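Long-range contacts in DUF3863 domain-containing protein (PDB 3LM3), which is of unknown function but is probably a carbohydrate-active enzyme, either a glycoside hydrolase or a deacetylase: residues Met28-Pro33 against Pro110-Ala115; Trp74-Asn79 against Asp104-Phe109; Asp46-His51 against Asp83-Tyr88; Val244-Thr249 against Asn284-Gln289. One frame throughout, in Å; residues are numbered along the deposited sequence.

Interaction 1 (Met28-Pro33 against Pro110-Ala115)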
loop_
_atom_site.group_PDB
_atom_site.type_symbol
_atom_site.label_atom_id
_atom_site.label_comp_id
_atom_site.label_asym_id
_atom_site.label_seq_id
_atom_site.Cartn_x
_atom_site.Cartn_y
_atom_site.Cartn_z
HETATM N N MSE A 28 -6.174 8.982 7.308
HETATM C CA MSE A 28 -6.987 8.110 8.146
HETATM C C MSE A 28 -7.519 8.862 9.364
HETATM O O MSE A 28 -6.760 9.589 10.039
HETATM C CB MSE A 28 -6.194 6.913 8.630
HETATM C CG MSE A 28 -6.936 5.949 9.502
HETATM SE SE MSE A 28 -5.750 4.537 10.092
HETATM C CE MSE A 28 -7.115 3.307 10.710
ATOM N N ILE A 29 -8.808 8.692 9.621
ATOM C CA ILE A 29 -9.499 9.246 10.784
ATOM C C ILE A 29 -9.987 8.072 11.649
ATOM O O ILE A 29 -10.612 7.141 11.164
ATOM C CB ILE A 29 -10.711 10.087 10.380
ATOM C CG1 ILE A 29 -10.357 11.159 9.340
ATOM C CG2 ILE A 29 -11.373 10.709 11.631
ATOM C CD1 ILE A 29 -9.339 12.134 9.747
ATOM N N ARG A 30 -9.720 8.114 12.958
ATOM C CA ARG A 30 -10.007 6.987 13.865
ATOM C C ARG A 30 -10.268 7.503 15.269
ATOM O O ARG A 30 -10.074 8.683 15.519
ATOM C CB ARG A 30 -8.839 5.984 13.842
ATOM C CG ARG A 30 -7.540 6.514 14.398
ATOM C CD ARG A 30 -6.337 5.784 13.856
ATOM N NE ARG A 30 -5.167 6.056 14.665
ATOM C CZ ARG A 30 -3.946 5.623 14.374
ATOM N NH1 ARG A 30 -3.714 4.959 13.248
ATOM N NH2 ARG A 30 -2.958 5.865 15.249
ATOM N N THR A 31 -10.709 6.626 16.181
ATOM C CA THR A 31 -10.857 6.942 17.598
ATOM C C THR A 31 -9.808 6.236 18.442
ATOM O O THR A 31 -9.535 6.653 19.558
ATOM C CB THR A 31 -12.264 6.654 18.173
ATOM O OG1 THR A 31 -12.386 5.280 18.587
ATOM C CG2 THR A 31 -13.408 7.079 17.224
ATOM N N THR A 32 -9.261 5.148 17.938
ATOM C CA THR A 32 -8.161 4.390 18.561
ATOM C C THR A 32 -7.334 3.803 17.406
ATOM O O THR A 32 -7.815 3.785 16.250
ATOM C CB THR A 32 -8.662 3.248 19.474
ATOM O OG1 THR A 32 -9.280 2.227 18.671
ATOM C CG2 THR A 32 -9.650 3.714 20.521
ATOM N N PRO A 33 -6.086 3.347 17.650
ATOM C CA PRO A 33 -5.232 3.072 16.511
ATOM C C PRO A 33 -5.590 1.901 15.620
ATOM O O PRO A 33 -5.423 1.998 14.406
ATOM C CB PRO A 33 -3.845 2.850 17.134
ATOM C CG PRO A 33 -3.879 3.630 18.375
ATOM C CD PRO A 33 -5.293 3.496 18.887
ATOM N N PRO A 110 -10.996 0.110 7.986
ATOM C CA PRO A 110 -11.254 -0.714 9.178
ATOM C C PRO A 110 -10.006 -1.124 9.965
ATOM O O PRO A 110 -9.783 -2.306 10.207
ATOM C CB PRO A 110 -11.983 -1.934 8.593
ATOM C CG PRO A 110 -11.544 -2.008 7.213
ATOM C CD PRO A 110 -11.426 -0.582 6.767
ATOM N N GLY A 111 -9.191 -0.158 10.381
ATOM C CA GLY A 111 -8.190 -0.421 11.434
ATOM C C GLY A 111 -7.036 -1.329 11.079
ATOM O O GLY A 111 -6.470 -1.982 11.958
ATOM N N TYR A 112 -6.706 -1.353 9.804
ATOM C CA TYR A 112 -5.552 -2.033 9.191
ATOM C C TYR A 112 -5.636 -3.545 9.080
ATOM O O TYR A 112 -5.191 -4.103 8.074
ATOM C CB TYR A 112 -4.239 -1.699 9.916
ATOM C CG TYR A 112 -3.860 -0.255 10.099
ATOM C CD1 TYR A 112 -3.249 0.469 9.102
ATOM C CD2 TYR A 112 -4.098 0.382 11.306
ATOM C CE1 TYR A 112 -2.848 1.816 9.335
ATOM C CE2 TYR A 112 -3.701 1.687 11.543
ATOM C CZ TYR A 112 -3.067 2.373 10.566
ATOM O OH TYR A 112 -2.635 3.658 10.848
ATOM N N PHE A 113 -6.163 -4.193 10.120
ATOM C CA PHE A 113 -6.037 -5.639 10.307
ATOM C C PHE A 113 -7.350 -6.435 10.313
ATOM O O PHE A 113 -7.439 -7.469 10.972
ATOM C CB PHE A 113 -5.282 -5.905 11.621
ATOM C CG PHE A 113 -3.986 -5.161 11.751
ATOM C CD1 PHE A 113 -2.948 -5.369 10.855
ATOM C CD2 PHE A 113 -3.832 -4.210 12.756
ATOM C CE1 PHE A 113 -1.762 -4.639 10.971
ATOM C CE2 PHE A 113 -2.650 -3.504 12.888
ATOM C CZ PHE A 113 -1.630 -3.713 11.992
ATOM N N PRO A 114 -8.391 -6.013 9.560
ATOM C CA PRO A 114 -9.679 -6.668 9.826
ATOM C C PRO A 114 -9.722 -8.173 9.551
ATOM O O PRO A 114 -10.310 -8.928 10.365
ATOM C CB PRO A 114 -10.652 -5.895 8.926
ATOM C CG PRO A 114 -9.848 -5.317 7.888
ATOM C CD PRO A 114 -8.518 -4.982 8.519
ATOM N N ALA A 115 -9.114 -8.619 8.469
ATOM C CA ALA A 115 -9.237 -10.053 8.105
ATOM C C ALA A 115 -8.484 -10.939 9.083
ATOM O O ALA A 115 -8.712 -12.124 9.133
ATOM C CB ALA A 115 -8.762 -10.310 6.744
#

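Interaction 2 (Trp74-Asn79 against Asp104-Phe109)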
loop_
_atom_site.group_PDB
_atom_site.type_symbol
_atom_site.label_atom_id
_atom_site.label_comp_id
_atom_site.label_asym_id
_atom_site.label_seq_id
_atom_site.Cartn_x
_atom_site.Cartn_y
_atom_site.Cartn_z
ATOM N N TRP A 74 -10.086 10.151 2.090
ATOM C CA TRP A 74 -10.314 10.166 3.536
ATOM C C TRP A 74 -10.827 8.807 3.929
ATOM O O TRP A 74 -11.837 8.339 3.396
ATOM C CB TRP A 74 -11.361 11.214 3.866
ATOM C CG TRP A 74 -10.964 12.624 3.547
ATOM C CD1 TRP A 74 -11.335 13.352 2.437
ATOM C CD2 TRP A 74 -10.157 13.511 4.349
ATOM N NE1 TRP A 74 -10.805 14.615 2.514
ATOM C CE2 TRP A 74 -10.079 14.734 3.678
ATOM C CE3 TRP A 74 -9.472 13.365 5.578
ATOM C CZ2 TRP A 74 -9.371 15.826 4.184
ATOM C CZ3 TRP A 74 -8.779 14.452 6.085
ATOM C CH2 TRP A 74 -8.724 15.671 5.397
ATOM N N GLY A 75 -10.162 8.157 4.858
ATOM C CA GLY A 75 -10.572 6.853 5.306
ATOM C C GLY A 75 -10.924 6.873 6.779
ATOM O O GLY A 75 -10.109 7.291 7.609
ATOM N N PHE A 76 -12.134 6.416 7.122
ATOM C CA PHE A 76 -12.638 6.438 8.500
ATOM C C PHE A 76 -12.818 5.033 9.050
ATOM O O PHE A 76 -13.382 4.167 8.383
ATOM C CB PHE A 76 -14.035 7.062 8.541
ATOM C CG PHE A 76 -14.084 8.563 8.322
ATOM C CD1 PHE A 76 -13.918 9.128 7.074
ATOM C CD2 PHE A 76 -14.337 9.392 9.386
ATOM C CE1 PHE A 76 -13.994 10.519 6.914
ATOM C CE2 PHE A 76 -14.398 10.779 9.230
ATOM C CZ PHE A 76 -14.217 11.322 8.010
ATOM N N THR A 77 -12.444 4.820 10.308
ATOM C CA THR A 77 -12.860 3.610 10.999
ATOM C C THR A 77 -14.370 3.663 11.320
ATOM O O THR A 77 -14.995 4.715 11.242
ATOM C CB THR A 77 -12.140 3.450 12.309
ATOM O OG1 THR A 77 -12.515 4.524 13.189
ATOM C CG2 THR A 77 -10.648 3.396 12.096
HETATM N N MSE A 78 -14.944 2.529 11.708
HETATM C CA MSE A 78 -16.367 2.516 12.020
HETATM C C MSE A 78 -16.663 3.442 13.165
HETATM O O MSE A 78 -17.633 4.202 13.122
HETATM C CB MSE A 78 -16.879 1.111 12.327
HETATM C CG MSE A 78 -18.387 1.089 12.480
HETATM SE SE MSE A 78 -19.322 1.276 10.787
HETATM C CE MSE A 78 -19.069 -0.572 10.178
ATOM N N ASN A 79 -15.829 3.390 14.191
ATOM C CA ASN A 79 -16.083 4.244 15.355
ATOM C C ASN A 79 -15.955 5.727 15.009
ATOM O O ASN A 79 -16.723 6.546 15.524
ATOM C CB ASN A 79 -15.172 3.835 16.518
ATOM C CG ASN A 79 -15.557 2.482 17.111
ATOM O OD1 ASN A 79 -16.711 2.055 16.985
ATOM N ND2 ASN A 79 -14.591 1.780 17.688
ATOM N N ASP A 104 -12.302 14.909 -3.294
ATOM C CA ASP A 104 -11.702 13.892 -2.424
ATOM C C ASP A 104 -12.676 12.712 -2.338
ATOM O O ASP A 104 -13.880 12.887 -2.453
ATOM C CB ASP A 104 -11.421 14.414 -1.011
ATOM C CG ASP A 104 -10.277 15.418 -0.941
ATOM O OD1 ASP A 104 -9.459 15.465 -1.892
ATOM O OD2 ASP A 104 -10.239 16.111 0.106
ATOM N N GLU A 105 -12.126 11.531 -2.093
ATOM C CA GLU A 105 -12.891 10.315 -1.847
ATOM C C GLU A 105 -13.136 10.194 -0.333
ATOM O O GLU A 105 -12.306 10.614 0.475
ATOM C CB GLU A 105 -12.092 9.111 -2.379
ATOM C CG GLU A 105 -12.665 7.748 -2.156
ATOM C CD GLU A 105 -11.934 6.680 -2.921
ATOM O OE1 GLU A 105 -10.690 6.654 -2.893
ATOM O OE2 GLU A 105 -12.599 5.839 -3.571
ATOM N N VAL A 106 -14.248 9.566 0.042
ATOM C CA VAL A 106 -14.583 9.295 1.426
ATOM C C VAL A 106 -14.918 7.829 1.541
ATOM O O VAL A 106 -15.837 7.328 0.866
ATOM C CB VAL A 106 -15.798 10.123 1.866
ATOM C CG1 VAL A 106 -16.084 9.896 3.403
ATOM C CG2 VAL A 106 -15.570 11.632 1.557
ATOM N N THR A 107 -14.144 7.109 2.343
ATOM C CA THR A 107 -14.378 5.681 2.443
ATOM C C THR A 107 -14.011 5.104 3.793
ATOM O O THR A 107 -13.687 5.814 4.742
ATOM C CB THR A 107 -13.657 4.909 1.279
ATOM O OG1 THR A 107 -14.255 3.610 1.167
ATOM C CG2 THR A 107 -12.122 4.815 1.514
ATOM N N TYR A 108 -14.217 3.797 3.897
ATOM C CA TYR A 108 -14.029 2.999 5.112
ATOM C C TYR A 108 -12.587 2.526 5.218
ATOM O O TYR A 108 -11.995 2.037 4.243
ATOM C CB TYR A 108 -14.983 1.797 5.060
ATOM C CG TYR A 108 -15.091 0.960 6.314
ATOM C CD1 TYR A 108 -15.137 1.547 7.550
ATOM C CD2 TYR A 108 -15.173 -0.432 6.251
ATOM C CE1 TYR A 108 -15.236 0.767 8.729
ATOM C CE2 TYR A 108 -15.301 -1.199 7.416
ATOM C CZ TYR A 108 -15.309 -0.577 8.653
ATOM O OH TYR A 108 -15.391 -1.227 9.885
ATOM N N PHE A 109 -12.038 2.632 6.430
ATOM C CA PHE A 109 -10.658 2.227 6.776
ATOM C C PHE A 109 -10.731 1.441 8.078
ATOM O O PHE A 109 -10.551 2.006 9.159
ATOM C CB PHE A 109 -9.757 3.464 6.933
ATOM C CG PHE A 109 -8.284 3.187 6.826
ATOM C CD1 PHE A 109 -7.702 2.109 7.434
ATOM C CD2 PHE A 109 -7.467 4.042 6.118
ATOM C CE1 PHE A 109 -6.320 1.868 7.324
ATOM C CE2 PHE A 109 -6.114 3.820 5.995
ATOM C CZ PHE A 109 -5.539 2.709 6.597
HETATM O O HOH W 1 -13.478 -0.056 11.990
#

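Interaction 3 (Asp46-His51 against Asp83-Tyr88)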
loop_
_atom_site.group_PDB
_atom_site.type_symbol
_atom_site.label_atom_id
_atom_site.label_comp_id
_atom_site.label_asym_id
_atom_site.label_seq_id
_atom_site.Cartn_x
_atom_site.Cartn_y
_atom_site.Cartn_z
ATOM N N ASP A 46 -6.625 5.824 23.536
ATOM C CA ASP A 46 -7.789 6.664 23.268
ATOM C C ASP A 46 -7.309 7.921 22.539
ATOM O O ASP A 46 -6.590 8.743 23.119
ATOM C CB ASP A 46 -8.472 7.021 24.579
ATOM C CG ASP A 46 -9.632 7.980 24.424
ATOM O OD1 ASP A 46 -9.915 8.489 23.330
ATOM O OD2 ASP A 46 -10.325 8.276 25.435
ATOM N N GLU A 47 -7.672 8.056 21.258
ATOM C CA GLU A 47 -7.236 9.181 20.436
ATOM C C GLU A 47 -8.317 10.213 20.152
ATOM O O GLU A 47 -8.151 11.035 19.235
ATOM C CB GLU A 47 -6.658 8.666 19.114
ATOM C CG GLU A 47 -5.364 7.894 19.248
ATOM C CD GLU A 47 -4.822 7.447 17.927
ATOM O OE1 GLU A 47 -5.637 7.306 16.977
ATOM O OE2 GLU A 47 -3.613 7.204 17.765
ATOM N N VAL A 48 -9.421 10.214 20.906
ATOM C CA VAL A 48 -10.444 11.213 20.690
ATOM C C VAL A 48 -9.871 12.630 20.669
ATOM O O VAL A 48 -10.165 13.408 19.770
ATOM C CB VAL A 48 -11.588 11.046 21.705
ATOM C CG1 VAL A 48 -12.495 12.260 21.692
ATOM C CG2 VAL A 48 -12.337 9.729 21.400
ATOM N N ASP A 49 -9.008 12.956 21.629
ATOM C CA ASP A 49 -8.457 14.284 21.726
ATOM C C ASP A 49 -7.366 14.562 20.707
ATOM O O ASP A 49 -6.945 15.696 20.537
ATOM C CB ASP A 49 -7.927 14.522 23.144
ATOM C CG ASP A 49 -9.017 14.463 24.211
ATOM O OD1 ASP A 49 -10.232 14.592 23.915
ATOM O OD2 ASP A 49 -8.647 14.279 25.394
ATOM N N TRP A 50 -6.928 13.525 19.977
ATOM C CA TRP A 50 -5.882 13.635 18.972
ATOM C C TRP A 50 -6.455 13.971 17.585
ATOM O O TRP A 50 -5.696 14.156 16.620
ATOM C CB TRP A 50 -5.092 12.322 18.864
ATOM C CG TRP A 50 -4.408 11.865 20.129
ATOM C CD1 TRP A 50 -4.840 12.019 21.394
ATOM C CD2 TRP A 50 -3.179 11.145 20.204
ATOM N NE1 TRP A 50 -3.943 11.451 22.277
ATOM C CE2 TRP A 50 -2.914 10.905 21.565
ATOM C CE3 TRP A 50 -2.268 10.700 19.255
ATOM C CZ2 TRP A 50 -1.765 10.232 21.992
ATOM C CZ3 TRP A 50 -1.130 10.032 19.688
ATOM C CH2 TRP A 50 -0.899 9.814 21.028
ATOM N N HIS A 51 -7.790 14.052 17.507
ATOM C CA HIS A 51 -8.511 14.314 16.275
ATOM C C HIS A 51 -9.275 15.614 16.454
ATOM O O HIS A 51 -10.190 15.698 17.261
ATOM C CB HIS A 51 -9.454 13.166 15.907
ATOM C CG HIS A 51 -8.730 11.922 15.497
ATOM N ND1 HIS A 51 -8.209 11.025 16.400
ATOM C CD2 HIS A 51 -8.347 11.489 14.272
ATOM C CE1 HIS A 51 -7.561 10.073 15.739
ATOM N NE2 HIS A 51 -7.640 10.328 14.443
ATOM N N ASP A 83 -19.182 8.183 15.695
ATOM C CA ASP A 83 -19.044 8.907 16.950
ATOM C C ASP A 83 -19.825 10.214 16.919
ATOM O O ASP A 83 -19.665 11.017 16.005
ATOM C CB ASP A 83 -17.583 9.191 17.233
ATOM C CG ASP A 83 -17.342 9.469 18.696
ATOM O OD1 ASP A 83 -17.626 10.589 19.164
ATOM O OD2 ASP A 83 -16.931 8.521 19.407
ATOM N N GLY A 84 -20.647 10.437 17.943
ATOM C CA GLY A 84 -21.519 11.592 17.998
ATOM C C GLY A 84 -20.907 12.819 18.633
ATOM O O GLY A 84 -21.574 13.858 18.719
ATOM N N ARG A 85 -19.681 12.710 19.123
ATOM C CA ARG A 85 -19.013 13.859 19.756
ATOM C C ARG A 85 -18.632 14.957 18.766
ATOM O O ARG A 85 -18.437 14.729 17.581
ATOM C CB ARG A 85 -17.830 13.431 20.623
ATOM C CG ARG A 85 -18.301 12.660 21.858
ATOM C CD ARG A 85 -17.138 12.041 22.617
ATOM N NE ARG A 85 -16.638 10.868 21.896
ATOM C CZ ARG A 85 -15.740 10.020 22.376
ATOM N NH1 ARG A 85 -15.187 10.245 23.566
ATOM N NH2 ARG A 85 -15.369 8.976 21.661
ATOM N N LYS A 86 -18.558 16.172 19.266
ATOM C CA LYS A 86 -18.484 17.343 18.416
ATOM C C LYS A 86 -17.282 17.326 17.463
ATOM O O LYS A 86 -17.410 17.685 16.279
ATOM C CB LYS A 86 -18.460 18.591 19.288
ATOM C CG LYS A 86 -18.227 19.879 18.535
ATOM C CD LYS A 86 -18.398 21.087 19.451
ATOM C CE LYS A 86 -18.040 22.364 18.714
ATOM N NZ LYS A 86 -18.323 23.586 19.500
ATOM N N ASN A 87 -16.116 16.881 17.936
ATOM C CA ASN A 87 -14.941 16.824 17.065
ATOM C C ASN A 87 -15.147 15.919 15.859
ATOM O O ASN A 87 -14.817 16.289 14.723
ATOM C CB ASN A 87 -13.653 16.462 17.811
ATOM C CG ASN A 87 -13.680 15.090 18.443
ATOM O OD1 ASN A 87 -14.666 14.694 19.090
ATOM N ND2 ASN A 87 -12.569 14.385 18.324
ATOM N N TYR A 88 -15.695 14.731 16.099
ATOM C CA TYR A 88 -15.919 13.793 15.006
ATOM C C TYR A 88 -17.003 14.291 14.091
ATOM O O TYR A 88 -16.891 14.139 12.885
ATOM C CB TYR A 88 -16.164 12.370 15.493
ATOM C CG TYR A 88 -14.873 11.773 15.998
ATOM C CD1 TYR A 88 -13.844 11.434 15.134
ATOM C CD2 TYR A 88 -14.641 11.621 17.359
ATOM C CE1 TYR A 88 -12.636 10.920 15.590
ATOM C CE2 TYR A 88 -13.440 11.118 17.817
ATOM C CZ TYR A 88 -12.446 10.761 16.953
ATOM O OH TYR A 88 -11.230 10.265 17.405
HETATM O O HOH W 2 -13.395 8.192 24.641
#

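Interaction 4 (Val244-Thr249 against Asn284-Gln289)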
loop_
_atom_site.group_PDB
_atom_site.type_symbol
_atom_site.label_atom_id
_atom_site.label_comp_id
_atom_site.label_asym_id
_atom_site.label_seq_id
_atom_site.Cartn_x
_atom_site.Cartn_y
_atom_site.Cartn_z
ATOM N N VAL A 244 8.143 5.825 1.451
ATOM C CA VAL A 244 7.527 7.146 1.431
ATOM C C VAL A 244 6.731 7.496 2.676
ATOM O O VAL A 244 6.352 8.649 2.849
ATOM C CB VAL A 244 6.643 7.367 0.183
ATOM C CG1 VAL A 244 7.447 7.181 -1.122
ATOM C CG2 VAL A 244 5.414 6.452 0.233
ATOM N N GLY A 245 6.518 6.532 3.554
ATOM C CA GLY A 245 5.723 6.801 4.739
ATOM C C GLY A 245 6.459 7.796 5.635
ATOM O O GLY A 245 7.685 7.702 5.825
ATOM N N PRO A 246 5.752 8.762 6.231
ATOM C CA PRO A 246 6.408 9.784 7.011
ATOM C C PRO A 246 7.044 9.341 8.339
ATOM O O PRO A 246 8.011 9.951 8.771
ATOM C CB PRO A 246 5.266 10.791 7.279
ATOM C CG PRO A 246 4.030 9.975 7.163
ATOM C CD PRO A 246 4.308 9.034 6.047
ATOM N N ILE A 247 6.519 8.298 8.974
ATOM C CA ILE A 247 7.015 7.871 10.296
ATOM C C ILE A 247 8.507 7.542 10.249
ATOM O O ILE A 247 9.298 7.993 11.096
ATOM C CB ILE A 247 6.205 6.676 10.834
ATOM C CG1 ILE A 247 4.801 7.152 11.248
ATOM C CG2 ILE A 247 6.933 5.973 12.006
ATOM C CD1 ILE A 247 4.768 8.192 12.387
ATOM N N GLU A 248 8.897 6.757 9.248
ATOM C CA GLU A 248 10.265 6.245 9.151
ATOM C C GLU A 248 11.219 7.184 8.429
ATOM O O GLU A 248 12.414 6.876 8.279
ATOM C CB GLU A 248 10.267 4.878 8.463
ATOM C CG GLU A 248 9.446 3.831 9.158
ATOM C CD GLU A 248 7.959 3.873 8.902
ATOM O OE1 GLU A 248 7.506 4.602 8.007
ATOM O OE2 GLU A 248 7.242 3.141 9.649
ATOM N N THR A 249 10.705 8.333 7.978
ATOM C CA THR A 249 11.485 9.269 7.173
ATOM C C THR A 249 11.416 10.675 7.773
ATOM O O THR A 249 12.235 11.028 8.616
ATOM C CB THR A 249 11.054 9.242 5.679
ATOM O OG1 THR A 249 9.655 9.579 5.553
ATOM C CG2 THR A 249 11.325 7.868 5.078
ATOM N N ASN A 284 0.523 6.343 -0.453
ATOM C CA ASN A 284 0.919 6.747 0.899
ATOM C C ASN A 284 -0.314 6.920 1.760
ATOM O O ASN A 284 -1.402 7.211 1.271
ATOM C CB ASN A 284 1.734 8.034 0.848
ATOM C CG ASN A 284 2.787 8.144 1.948
ATOM O OD1 ASN A 284 2.853 7.336 2.875
ATOM N ND2 ASN A 284 3.647 9.179 1.815
ATOM N N ILE A 285 -0.132 6.681 3.053
ATOM C CA ILE A 285 -1.192 6.800 4.068
ATOM C C ILE A 285 -0.610 7.594 5.226
ATOM O O ILE A 285 0.427 7.212 5.775
ATOM C CB ILE A 285 -1.725 5.452 4.542
ATOM C CG1 ILE A 285 -2.362 4.688 3.372
ATOM C CG2 ILE A 285 -2.745 5.654 5.701
ATOM C CD1 ILE A 285 -2.692 3.211 3.663
ATOM N N TRP A 286 -1.231 8.707 5.558
ATOM C CA TRP A 286 -0.871 9.557 6.697
ATOM C C TRP A 286 -2.031 9.573 7.669
ATOM O O TRP A 286 -3.151 9.976 7.325
ATOM C CB TRP A 286 -0.603 10.996 6.272
ATOM C CG TRP A 286 0.636 11.241 5.460
ATOM C CD1 TRP A 286 1.100 10.488 4.402
ATOM C CD2 TRP A 286 1.602 12.283 5.640
ATOM N NE1 TRP A 286 2.261 11.029 3.920
ATOM C CE2 TRP A 286 2.601 12.118 4.668
ATOM C CE3 TRP A 286 1.759 13.316 6.572
ATOM C CZ2 TRP A 286 3.687 12.976 4.562
ATOM C CZ3 TRP A 286 2.825 14.166 6.440
ATOM C CH2 TRP A 286 3.776 13.992 5.467
ATOM N N GLU A 287 -1.800 9.184 8.907
ATOM C CA GLU A 287 -2.853 9.234 9.897
ATOM C C GLU A 287 -2.999 10.652 10.431
ATOM O O GLU A 287 -2.004 11.299 10.770
ATOM C CB GLU A 287 -2.534 8.290 11.032
ATOM C CG GLU A 287 -2.433 6.814 10.648
ATOM C CD GLU A 287 -1.134 6.397 9.966
ATOM O OE1 GLU A 287 -0.125 7.153 9.942
ATOM O OE2 GLU A 287 -1.079 5.243 9.507
ATOM N N ALA A 288 -4.240 11.131 10.464
ATOM C CA ALA A 288 -4.527 12.490 10.944
ATOM C C ALA A 288 -3.957 12.725 12.344
ATOM O O ALA A 288 -3.517 13.834 12.657
ATOM C CB ALA A 288 -6.001 12.746 10.933
ATOM N N GLN A 289 -3.984 11.701 13.182
ATOM C CA GLN A 289 -3.513 11.840 14.561
ATOM C C GLN A 289 -2.034 12.196 14.661
ATOM O O GLN A 289 -1.563 12.577 15.751
ATOM C CB GLN A 289 -3.834 10.598 15.390
ATOM C CG GLN A 289 -3.257 9.260 14.930
ATOM C CD GLN A 289 -1.769 9.101 15.155
ATOM O OE1 GLN A 289 -0.985 9.222 14.238
ATOM N NE2 GLN A 289 -1.367 8.831 16.407
#

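Interaction 1 (Met28-Pro33 against Pro110-Ala115)
G111 and Y112, in the loop after strand 105-108, lie against M28 and the turn that follows strand 21-29; the backbones come nearest at P33 and G111, CA to CA 6.8 Å. Both G111 and Y112 have positive phi (69° and 74°). M28, a selenomethionine with CG anti to the backbone N (chi1 180°), runs extended until CE sits over one face of the Y112 ring, 4.3 Å from its centroid. M28 SE lies obliquely to the ring, 4.2 Å from that centroid, a Met-aromatic contact. At the ring edge, in plane, are P33 O, 3.4 Å from Y112 CE2, and R30 NH1, 2.9 Å from Y112 OH. The hydroxyl hydrogen-bonds E287 OE2, while R30 NE forms a salt bridge with E47. A phenylalanine in place of Y112 would probably leave the E287 carboxylate without this hydrogen bond and R30 without its edge neighbour. Loops at the carboxyl ends of parallel strands form the active-site side of related barrel hydrolases and deacetylases, and probably do so here.

Interaction 2 (Trp74-Asn79 against Asp104-Phe109)
W74, G75 and F76 pair in parallel with V106, T107 and Y108, the two strands of a beta-alpha-beta crossover whose connection is largely helix 86-102. The axes of these short strands approach to 4.6 Å at an angle of 24°. Bonds run from W74 N to E105 O (2.8 Å), from T107 N to W74 O and from F76 N to T107 O; one more, F109 N to F76 O, continues the pairing past the strand end. At the start of the pair the W74 indole gives NE1 to D104 OD2 (2.9 Å, N-H...O 145°), which is met from above the carboxylate plane; D104 OD1 is held by R60. W74, F76, V106 and Y108 share one face, where F76 CE1 rests on V106 CG1 at 4.1 Å, and helices 86-102 and 120-138 cover parts of it. On the face of T107, G75 leaves room for F109: a beta carbon there would collide with the F109 ring, which turns its edge to G75 CA. Beyond the strand, M78 bends at CB-CG (chi2 73°) and again at CG-SE and lays SE obliquely to the Y108 ring, 5.4 Å from its centroid, a Met-aromatic contact. A water accepts from M78 N and donates to Y108 OH. T77 OG1 caps A80 N of helix 78-82 and bonds E35. Parallel strands joined by helices are the repeating element of alpha/beta barrels.

Interaction 3 (Asp46-His51 against Asp83-Tyr88)
N87 and H51 supply the clear hydrogen bond between the segments: N87 ND2 donates to H51 O at 2.9 Å (163°), with the acceptor close to the amide plane. N87 CG stands between the backbone N and the carbonyl carbon (chi1 63°), which turns the amide to the loop and leaves ND2 3.0 Å from V48 O. Further bonds set the loop: H51 ND1 donates to E47 O at 2.8 Å, in the imidazole plane, while W50 N reaches that oxygen from the other face of its carbonyl, and D46 OD1 takes V48 N in an Asx turn. Among charged groups, R85 grips D83 side-on, NE to the syn lone pair of OD1 (2.9 Å) and NH2 to OD2 (2.8 Å); D83 OD1 also accepts R85 N, a second Asx turn. A water takes a bond from R85 NH1 and gives one to D46 OD2, joining the segments at the surface. V48 CG2, in one of its two conformers, lies over that guanidinium, a methyl on a charged plane; its apolar contact is with the edge of the Y88 ring, 4.0 Å from Y88 CE2. The H51 and Y88 rings meet obliquely, planes at 36° and centroids 5.7 Å apart. Y88 OH bonds R30 O, and E47 pairs with R30 and R45. The contact sets the loop between strand 21-29 and helix 53-64 against the first turn of helix 86-102, just after helix 78-82.

Interaction 4 (Val244-Thr249 against Asn284-Gln289)
N284 reaches across to V244 and G245 with every atom from CB to its tip. CB lies 4.1 Å from V244 CG2, and CG is closer to the same methyl, at 3.6 Å. OD1 faces G245 CA at 3.5 Å and takes a weak bond from I285 N. ND2 donates to V244 O over 2.9 Å; the bond is bent (N-H...O 139°) and comes from well above the carbonyl plane. The same ND2 sits at the edge of the W286 indole, in its plane, 3.1 Å from W286 NE1, and as both are donors no bond joins them. The other half of the contact is a proline laid on a tryptophan. W286 has CG anti to the carbonyl carbon (chi1 -69°), which brings the indole alongside P246. P246 CG stands 3.6 Å from the centroid of the five-membered ring, 13° off its normal, a CH-pi contact, while CB reaches the benzene half and CD lies near NE1. A leucine in place of W286 would probably lose this flat seat and leave a gap under P246. T249 OG1 donates to G245 O (2.7 Å), tying T249 back to the turn before it. W286 also packs on W306 and M303 of helix 296-313, V244 touches helix 255-277, and N284 and W286 bond through their backbones to strand 21-29, the neighbour of 280-287 in the sheet.

Interactions 1, 2 and 4 are buried and meet in one parallel sheet: strand 21-29 lies between 73-76 and 280-287, and 105-108 follows 73-76. Interaction 2 is one parallel strand pair of that sheet, built on backbone bonds; interactions 1 and 4 are chiefly side-chain contacts between a strand end and a loop, with a selenomethionine on tyrosine in one and a proline on tryptophan in the other. Interaction 3 is farther from the chain centre and partly exposed, and there a salt bridge within 83-88 and a water between the segments appear. R30 connects interaction 1 to interaction 3 through E47 and Y88, and E287 of interaction 4 bonds Y112 of interaction 1. Q289 with E47 joins interactions 3 and 4.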